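Local coordinates for protein geranyltranstransferase (IspA) (Helicobacter pylori, PDB 3LLW) that probably acts as a magnesium-dependent prenyltransferase in isoprene biosynthesis, at residues E75-L81 with L134-L140; F18-L22 with R50-K54. All blocks are in the same frame, centred on the assembly; numbering follows the deposited sequence.

Interaction 1: residues E75-L81 with L134-L140; sequences EYFKIAL and LLSNALL
Ile79, on helix 73-94, lies in the tight half of this contact, meeting Leu135, Ala138 and Leu140 near the C-terminal end of helix 117-137. Its two branches share the work. With CG1 anti to the carbonyl carbon (chi1 -61°), the CG1 arm continues to CD1, which comes tip to tip with Leu140 CD1 at 3.7 Å, while Ile79 CG2 lies 3.8 Å from Leu135 CD1, the two side chains crossing at about a right angle. The small Ala138 lets the backbones close in: its CB packs 4.0 Å from Ile79 CG1, and Glu75 CA and Ala138 CA are just 5.0 Å apart. Further along helix 73-94, Leu81 CG rests 3.8 Å from Leu134 CD1.

The other side is polar and more open to solvent, with Leu139 exposed and Lys78 partly so. Here the Glu75 chain, bent at chi2 (-47°), curls back toward Lys78, one turn on along its own helix, and still reaches across. Glu75 OE2 takes Lys78 NZ on its syn side at 3.1 Å, a salt bridge, and the backbone N of Leu139 on its anti side and well tilted from the carboxylate plane; that second bond is nearly straight (165°) but modelled at 2.5 Å, so its exact length is doubtful. One carboxylate oxygen thus accepts from both donors, the second at the inverse gamma turn centred on Leu139. The lysine charge beside it would probably favour the ionised form of Glu75.

Helix 142-156 backs the apolar half, with Leu148 against Ile79, Ile149 and Leu152 against Leu135, and Ile145 against Leu140. On its far flanks helix 73-94 is packed by helices 6-23 and 51-63, whereas Ser136 and Asn137 touch Lys150 of the second subunit.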
ATOM      1  N   GLU A  75      13.101  11.838  10.714  1.00 46.21           N
ATOM      2  CA  GLU A  75      12.936  10.472  10.268  1.00 46.47           C
ATOM      3  C   GLU A  75      11.878   9.731  11.086  1.00 48.39           C
ATOM      4  O   GLU A  75      11.089   8.967  10.525  1.00 52.63           O
ATOM      5  CB  GLU A  75      14.272   9.727  10.326  1.00 47.01           C
ATOM      6  CG  GLU A  75      15.421  10.435   9.612  1.00 61.16           C
ATOM      7  CD  GLU A  75      15.041  10.933   8.220  1.00 71.09           C
ATOM      8  OE1 GLU A  75      15.228  12.142   7.949  1.00 77.56           O
ATOM      9  OE2 GLU A  75      14.548  10.126   7.404  1.00 61.79           O
ATOM     10  N   TYR A  76      11.873   9.961  12.402  1.00 43.59           N
ATOM     11  CA  TYR A  76      10.866   9.402  13.304  1.00 37.75           C
ATOM     12  C   TYR A  76       9.467   9.981  13.002  1.00 42.08           C
ATOM     13  O   TYR A  76       8.452   9.286  13.103  1.00 40.37           O
ATOM     14  CB  TYR A  76      11.254   9.675  14.750  1.00 40.16           C
ATOM     15  CG  TYR A  76      12.538   8.996  15.206  1.00 51.43           C
ATOM     16  CD1 TYR A  76      12.824   7.684  14.839  1.00 49.25           C
ATOM     17  CD2 TYR A  76      13.449   9.661  16.032  1.00 53.48           C
ATOM     18  CE1 TYR A  76      13.990   7.049  15.268  1.00 57.62           C
ATOM     19  CE2 TYR A  76      14.624   9.041  16.462  1.00 55.16           C
ATOM     20  CZ  TYR A  76      14.881   7.731  16.074  1.00 56.66           C
ATOM     21  OH  TYR A  76      16.026   7.095  16.484  1.00 62.77           O
ATOM     22  N   PHE A  77       9.432  11.249  12.618  1.00 34.92           N
ATOM     23  CA  PHE A  77       8.184  11.900  12.269  1.00 41.50           C
ATOM     24  C   PHE A  77       7.626  11.309  10.965  1.00 41.07           C
ATOM     25  O   PHE A  77       6.443  11.060  10.878  1.00 47.24           O
ATOM     26  CB  PHE A  77       8.377  13.411  12.157  1.00 38.40           C
ATOM     27  CG  PHE A  77       8.452  14.129  13.481  1.00 41.56           C
ATOM     28  CD1 PHE A  77       8.212  13.467  14.683  1.00 40.25           C
ATOM     29  CD2 PHE A  77       8.713  15.498  13.516  1.00 41.42           C
ATOM     30  CE1 PHE A  77       8.271  14.140  15.894  1.00 43.52           C
ATOM     31  CE2 PHE A  77       8.760  16.188  14.726  1.00 36.67           C
ATOM     32  CZ  PHE A  77       8.537  15.507  15.917  1.00 46.90           C
ATOM     33  N   LYS A  78       8.497  11.052   9.989  1.00 42.83           N
ATOM     34  CA  LYS A  78       8.127  10.361   8.750  1.00 44.85           C
ATOM     35  C   LYS A  78       7.422   9.031   9.029  1.00 45.74           C
ATOM     36  O   LYS A  78       6.316   8.801   8.533  1.00 41.18           O
ATOM     37  CB  LYS A  78       9.364  10.109   7.893  1.00 42.98           C
ATOM     38  CG  LYS A  78       9.809  11.291   7.062  1.00 45.12           C
ATOM     39  CD  LYS A  78      11.147  10.962   6.433  1.00 58.59           C
ATOM     40  CE  LYS A  78      11.781  12.163   5.747  1.00 70.43           C
ATOM     41  NZ  LYS A  78      13.161  11.819   5.263  1.00 70.01           N
ATOM     42  N   ILE A  79       8.058   8.187   9.848  1.00 33.94           N
ATOM     43  CA  ILE A  79       7.473   6.935  10.315  1.00 34.41           C
ATOM     44  C   ILE A  79       6.131   7.098  11.025  1.00 39.06           C
ATOM     45  O   ILE A  79       5.169   6.372  10.736  1.00 43.94           O
ATOM     46  CB  ILE A  79       8.440   6.202  11.245  1.00 38.43           C
ATOM     47  CG1 ILE A  79       9.739   5.879  10.479  1.00 39.04           C
ATOM     48  CG2 ILE A  79       7.760   4.974  11.826  1.00 37.29           C
ATOM     49  CD1 ILE A  79      10.897   5.409  11.340  1.00 43.21           C
ATOM     50  N   ALA A  80       6.065   8.054  11.945  1.00 38.65           N
ATOM     51  CA  ALA A  80       4.829   8.374  12.643  1.00 38.06           C
ATOM     52  C   ALA A  80       3.743   8.818  11.651  1.00 35.31           C
ATOM     53  O   ALA A  80       2.577   8.448  11.800  1.00 38.08           O
ATOM     54  CB  ALA A  80       5.082   9.467  13.679  1.00 38.88           C
ATOM     55  N   LEU A  81       4.153   9.587  10.643  1.00 36.57           N
ATOM     56  CA  LEU A  81       3.271  10.087   9.584  1.00 41.61           C
ATOM     57  C   LEU A  81       2.777   8.942   8.686  1.00 45.48           C
ATOM     58  O   LEU A  81       1.635   8.979   8.202  1.00 46.11           O
ATOM     59  CB  LEU A  81       3.973  11.171   8.749  1.00 36.28           C
ATOM     60  CG  LEU A  81       3.128  11.936   7.711  1.00 42.33           C
ATOM     61  CD1 LEU A  81       1.816  12.406   8.294  1.00 34.13           C
ATOM     62  CD2 LEU A  81       3.887  13.089   7.083  1.00 44.19           C
ATOM     63  N   LEU A 134       6.749   6.794   2.464  1.00 37.25           N
ATOM     64  CA  LEU A 134       7.259   7.543   3.619  1.00 40.15           C
ATOM     65  C   LEU A 134       8.217   6.692   4.442  1.00 41.04           C
ATOM     66  O   LEU A 134       9.324   7.126   4.758  1.00 44.11           O
ATOM     67  CB  LEU A 134       6.122   8.041   4.521  1.00 40.14           C
ATOM     68  CG  LEU A 134       5.331   9.298   4.127  1.00 47.75           C
ATOM     69  CD1 LEU A 134       4.122   9.429   5.024  1.00 44.62           C
ATOM     70  CD2 LEU A 134       6.184  10.591   4.165  1.00 41.84           C
ATOM     71  N   LEU A 135       7.787   5.475   4.756  1.00 42.84           N
ATOM     72  CA  LEU A 135       8.566   4.550   5.596  1.00 45.15           C
ATOM     73  C   LEU A 135       9.900   4.193   4.943  1.00 39.49           C
ATOM     74  O   LEU A 135      10.942   4.303   5.570  1.00 51.25           O
ATOM     75  CB  LEU A 135       7.734   3.298   5.848  1.00 42.53           C
ATOM     76  CG  LEU A 135       7.556   2.706   7.234  1.00 52.23           C
ATOM     77  CD1 LEU A 135       7.430   3.787   8.254  1.00 54.74           C
ATOM     78  CD2 LEU A 135       6.314   1.827   7.250  1.00 46.69           C
ATOM     79  N   SER A 136       9.856   3.823   3.662  1.00 43.51           N
ATOM     80  CA  SER A 136      11.038   3.439   2.893  1.00 40.20           C
ATOM     81  C   SER A 136      12.024   4.582   2.632  1.00 44.95           C
ATOM     82  O   SER A 136      13.224   4.340   2.440  1.00 50.36           O
ATOM     83  CB  SER A 136      10.647   2.736   1.587  1.00 35.17           C
ATOM     84  OG  SER A 136       9.908   3.607   0.740  1.00 47.30           O
ATOM     85  N   ASN A 137      11.532   5.817   2.659  1.00 47.03           N
ATOM     86  CA  ASN A 137      12.406   6.991   2.547  1.00 48.04           C
ATOM     87  C   ASN A 137      12.927   7.596   3.871  1.00 48.27           C
ATOM     88  O   ASN A 137      13.716   8.542   3.856  1.00 54.06           O
ATOM     89  CB  ASN A 137      11.743   8.056   1.675  1.00 47.08           C
ATOM     90  CG  ASN A 137      11.828   7.714   0.196  1.00 54.73           C
ATOM     91  OD1 ASN A 137      12.852   7.947  -0.443  1.00 63.10           O
ATOM     92  ND2 ASN A 137      10.759   7.139  -0.349  1.00 49.75           N
ATOM     93  N   ALA A 138      12.483   7.055   5.004  1.00 44.04           N
ATOM     94  CA  ALA A 138      13.026   7.431   6.311  1.00 46.52           C
ATOM     95  C   ALA A 138      14.453   6.899   6.472  1.00 49.06           C
ATOM     96  O   ALA A 138      14.721   5.736   6.190  1.00 57.73           O
ATOM     97  CB  ALA A 138      12.126   6.913   7.438  1.00 41.26           C
ATOM     98  N   LEU A 139      15.358   7.757   6.933  1.00 57.93           N
ATOM     99  CA  LEU A 139      16.792   7.447   6.966  1.00 60.45           C
ATOM    100  C   LEU A 139      17.253   6.766   8.253  1.00 60.24           C
ATOM    101  O   LEU A 139      17.972   7.368   9.056  1.00 63.79           O
ATOM    102  CB  LEU A 139      17.622   8.717   6.737  1.00 58.49           C
ATOM    103  CG  LEU A 139      17.391   9.590   5.504  1.00 66.05           C
ATOM    104  CD1 LEU A 139      18.339  10.779   5.558  1.00 67.21           C
ATOM    105  CD2 LEU A 139      17.559   8.808   4.197  1.00 62.79           C
ATOM    106  N   LEU A 140      16.832   5.522   8.451  1.00 55.53           N
ATOM    107  CA  LEU A 140      17.380   4.689   9.518  1.00 53.48           C
ATOM    108  C   LEU A 140      18.058   3.494   8.853  1.00 54.97           C
ATOM    109  O   LEU A 140      18.095   3.415   7.628  1.00 53.14           O
ATOM    110  CB  LEU A 140      16.294   4.233  10.505  1.00 53.44           C
ATOM    111  CG  LEU A 140      15.240   5.208  11.063  1.00 56.47           C
ATOM    112  CD1 LEU A 140      14.397   4.524  12.143  1.00 45.64           C
ATOM    113  CD2 LEU A 140      15.848   6.507  11.617  1.00 56.41           C
TER

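Interaction 2: residues F18-L22 with R50-K54; sequences FESFL and RFRPK. With SO4 (sulfate ion), chain F.
A salt bridge set among apolar side chains joins Phe18, Glu19 and Leu22 of helix 6-23 to Arg50 and Pro53 at the start of helix 51-63, inside the all-helical isoprenoid synthase fold. Residues 50-53 are the last four of the sequence Gly-Lys-Arg-Phe-Arg-Pro, a form of the GKRxRP motif of prenyl synthases. Arg50 is the N-cap residue and has a positive phi (65°), and its side chain turns toward helix 6-23.

The guanidinium of Arg50 is held from several directions. NE donates to Glu19 OE1 at 3.0 Å along an almost straight line (171°); it approaches on the syn side, somewhat out of the carboxylate plane, while the oxygen lies practically in the guanidinium plane. Leu22 supplies the apolar cover: CD1 sits over the centre of one face, 3.6 Å from Arg50 CZ, and CD2 is 3.6 Å from Arg50 NH1. At the other end, Arg50 NH2 is salt-bridged to Glu84 of helix 73-94 and also hydrogen-bonded to the carbonyl of Val44, so the arginine ties the start of helix 51-63 to helices 6-23, 36-45 and 73-94 while its rotation is fixed.

Phe18, with CG anti to the backbone N (chi1 163°), drives its ring toward the same turn. Arg50 CG lies at the ring edge, 3.8 Å from Phe18 CE2, and the Pro53 ring meets Phe18 obliquely, with Pro53 CB 3.6 Å from Phe18 CE2.

Arg52 reaches instead to a sulfate ion, probably from the crystallisation liquor. The site is consistent with the place where relatives hold the diphosphate of isopentenyl diphosphate. The backbone N of Phe51, at the first turn of the helix, makes a weak bond to sulfate O3, and Arg52 NH2 donates to sulfate O2 at 2.8 Å, with the anion at the edge of the guanidinium.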
ATOM      1  N   PHE A  18       5.461  17.005  16.280  1.00 48.05           N
ATOM      2  CA  PHE A  18       5.041  16.106  15.215  1.00 47.27           C
ATOM      3  C   PHE A  18       3.859  16.720  14.471  1.00 44.43           C
ATOM      4  O   PHE A  18       3.791  16.640  13.241  1.00 43.41           O
ATOM      5  CB  PHE A  18       4.665  14.700  15.699  1.00 43.12           C
ATOM      6  CG  PHE A  18       3.859  13.918  14.678  1.00 44.29           C
ATOM      7  CD1 PHE A  18       4.485  13.361  13.562  1.00 37.20           C
ATOM      8  CD2 PHE A  18       2.467  13.804  14.799  1.00 47.11           C
ATOM      9  CE1 PHE A  18       3.754  12.672  12.606  1.00 33.39           C
ATOM     10  CE2 PHE A  18       1.709  13.118  13.835  1.00 44.57           C
ATOM     11  CZ  PHE A  18       2.350  12.546  12.743  1.00 44.26           C
ATOM     12  N   GLU A  19       2.939  17.322  15.219  1.00 42.22           N
ATOM     13  CA  GLU A  19       1.731  17.904  14.629  1.00 49.99           C
ATOM     14  C   GLU A  19       2.073  19.029  13.646  1.00 54.13           C
ATOM     15  O   GLU A  19       1.407  19.198  12.623  1.00 59.64           O
ATOM     16  CB  GLU A  19       0.760  18.359  15.728  1.00 47.36           C
ATOM     17  CG  GLU A  19      -0.487  19.152  15.251  1.00 62.15           C
ATOM     18  CD  GLU A  19      -1.386  18.388  14.262  1.00 67.51           C
ATOM     19  OE1 GLU A  19      -2.008  17.377  14.652  1.00 67.65           O
ATOM     20  OE2 GLU A  19      -1.492  18.821  13.094  1.00 71.92           O
ATOM     21  N   SER A  20       3.140  19.766  13.935  1.00 55.66           N
ATOM     22  CA  SER A  20       3.549  20.870  13.079  1.00 56.40           C
ATOM     23  C   SER A  20       4.166  20.348  11.778  1.00 57.40           C
ATOM     24  O   SER A  20       3.862  20.850  10.694  1.00 56.94           O
ATOM     25  CB  SER A  20       4.520  21.784  13.822  1.00 58.86           C
ATOM     26  OG  SER A  20       4.556  23.054  13.215  1.00 68.94           O
ATOM     27  N   PHE A  21       5.020  19.333  11.907  1.00 47.73           N
ATOM     28  CA  PHE A  21       5.603  18.602  10.780  1.00 46.47           C
ATOM     29  C   PHE A  21       4.543  18.089   9.787  1.00 44.31           C
ATOM     30  O   PHE A  21       4.716  18.197   8.576  1.00 45.40           O
ATOM     31  CB  PHE A  21       6.440  17.444  11.335  1.00 44.26           C
ATOM     32  CG  PHE A  21       6.991  16.505  10.299  1.00 48.74           C
ATOM     33  CD1 PHE A  21       8.281  16.688   9.796  1.00 57.23           C
ATOM     34  CD2 PHE A  21       6.263  15.385   9.883  1.00 43.83           C
ATOM     35  CE1 PHE A  21       8.821  15.798   8.855  1.00 55.55           C
ATOM     36  CE2 PHE A  21       6.790  14.496   8.944  1.00 51.39           C
ATOM     37  CZ  PHE A  21       8.071  14.698   8.429  1.00 49.22           C
ATOM     38  N   LEU A  22       3.444  17.607  10.296  1.00 41.95           N
ATOM     39  CA  LEU A  22       2.404  17.087   9.474  1.00 44.52           C
ATOM     40  C   LEU A  22       1.678  18.208   8.743  1.00 48.70           C
ATOM     41  O   LEU A  22       1.329  18.084   7.606  1.00 50.04           O
ATOM     42  CB  LEU A  22       1.474  16.265  10.341  1.00 30.77           C
ATOM     43  CG  LEU A  22       0.172  15.725   9.812  1.00 48.06           C
ATOM     44  CD1 LEU A  22      -0.344  14.641  10.665  1.00 39.35           C
ATOM     45  CD2 LEU A  22      -0.845  16.783   9.644  1.00 35.85           C
ATOM     46  N   ARG A  50      -4.551  12.176  16.590  1.00 54.16           N
ATOM     47  CA  ARG A  50      -3.191  11.619  16.400  1.00 46.90           C
ATOM     48  C   ARG A  50      -2.844  10.524  17.416  1.00 46.44           C
ATOM     49  O   ARG A  50      -1.688  10.404  17.841  1.00 47.26           O
ATOM     50  CB  ARG A  50      -2.108  12.728  16.436  1.00 43.90           C
ATOM     51  CG  ARG A  50      -1.792  13.501  15.153  1.00 41.79           C
ATOM     52  CD  ARG A  50      -2.886  13.488  14.091  1.00 54.45           C
ATOM     53  NE  ARG A  50      -3.053  14.785  13.434  1.00 39.31           N
ATOM     54  CZ  ARG A  50      -3.587  14.966  12.231  1.00 48.58           C
ATOM     55  NH1 ARG A  50      -3.704  16.194  11.742  1.00 43.72           N
ATOM     56  NH2 ARG A  50      -4.009  13.927  11.513  1.00 46.09           N
ATOM     57  N   PHE A  51      -3.834   9.719  17.796  1.00 43.48           N
ATOM     58  CA  PHE A  51      -3.624   8.705  18.814  1.00 41.27           C
ATOM     59  C   PHE A  51      -2.490   7.736  18.454  1.00 46.99           C
ATOM     60  O   PHE A  51      -1.657   7.425  19.295  1.00 39.85           O
ATOM     61  CB  PHE A  51      -4.921   7.949  19.146  1.00 42.87           C
ATOM     62  CG  PHE A  51      -4.775   6.967  20.291  1.00 61.22           C
ATOM     63  CD1 PHE A  51      -4.329   7.393  21.547  1.00 65.68           C
ATOM     64  CD2 PHE A  51      -5.077   5.619  20.116  1.00 60.72           C
ATOM     65  CE1 PHE A  51      -4.191   6.489  22.602  1.00 64.86           C
ATOM     66  CE2 PHE A  51      -4.950   4.711  21.166  1.00 60.13           C
ATOM     67  CZ  PHE A  51      -4.500   5.143  22.408  1.00 59.03           C
ATOM     68  N   ARG A  52      -2.448   7.295  17.199  1.00 43.62           N
ATOM     69  CA  ARG A  52      -1.458   6.315  16.779  1.00 44.12           C
ATOM     70  C   ARG A  52      -0.023   6.848  16.710  1.00 43.18           C
ATOM     71  O   ARG A  52       0.861   6.196  17.254  1.00 42.89           O
ATOM     72  CB  ARG A  52      -1.882   5.589  15.493  1.00 40.77           C
ATOM     73  CG  ARG A  52      -3.048   4.670  15.701  1.00 48.79           C
ATOM     74  CD  ARG A  52      -4.075   4.854  14.601  1.00 46.71           C
ATOM     75  NE  ARG A  52      -5.306   4.156  14.936  1.00 45.29           N
ATOM     76  CZ  ARG A  52      -6.398   4.749  15.405  1.00 57.80           C
ATOM     77  NH1 ARG A  52      -7.457   4.013  15.689  1.00 52.89           N
ATOM     78  NH2 ARG A  52      -6.441   6.073  15.572  1.00 52.82           N
ATOM     79  N   PRO A  53       0.219   8.012  16.046  1.00 41.38           N
ATOM     80  CA  PRO A  53       1.558   8.576  16.183  1.00 43.17           C
ATOM     81  C   PRO A  53       1.975   8.887  17.623  1.00 45.72           C
ATOM     82  O   PRO A  53       3.136   8.667  17.976  1.00 41.51           O
ATOM     83  CB  PRO A  53       1.491   9.858  15.355  1.00 40.00           C
ATOM     84  CG  PRO A  53       0.393   9.640  14.392  1.00 42.16           C
ATOM     85  CD  PRO A  53      -0.610   8.827  15.132  1.00 43.52           C
ATOM     86  N   LYS A  54       1.049   9.363  18.454  1.00 42.82           N
ATOM     87  CA  LYS A  54       1.357   9.548  19.882  1.00 44.09           C
ATOM     88  C   LYS A  54       1.785   8.258  20.581  1.00 45.96           C
ATOM     89  O   LYS A  54       2.696   8.282  21.408  1.00 43.08           O
ATOM     90  CB  LYS A  54       0.203  10.195  20.629  1.00 45.90           C
ATOM     91  CG  LYS A  54       0.077  11.681  20.360  1.00 48.69           C
ATOM     92  CD  LYS A  54      -1.243  12.227  20.861  1.00 52.16           C
ATOM     93  CE  LYS A  54      -1.413  13.669  20.384  1.00 58.57           C
ATOM     94  NZ  LYS A  54      -2.531  14.359  21.046  1.00 55.66           N
TER
HETATM   95  S   SO4 F 311      -8.188   9.283  16.142  1.00106.09           S
HETATM   96  O1  SO4 F 311      -8.729   9.816  14.880  1.00 96.07           O
HETATM   97  O2  SO4 F 311      -8.509   7.858  16.268  1.00 99.73           O
HETATM   98  O3  SO4 F 311      -6.733   9.470  16.217  1.00 79.54           O
HETATM   99  O4  SO4 F 311      -8.827   9.985  17.253  1.00105.47           O

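Overall arrangement
From the N terminus, helix 6-23 leads into a loop that contains helix 36-45 and is closed when residues 50-54 come back to 18-22 in interaction 2. The chain then runs through helices 51-63 and 66-71 into helix 73-94, where interaction 1 opens; after the short strands 104-105 and 108-109 it closes at 134-140. The two loops follow in series, neither nesting nor crossing, yet their contacts meet in space, centres about 13 Å apart. Helix 73-94 is the common wall: Ala80 CB packs 3.6 Å from Phe18 CE1. The same helix ends at Asp94, a magnesium-binding residue that carries no metal in this model, away from both contacts.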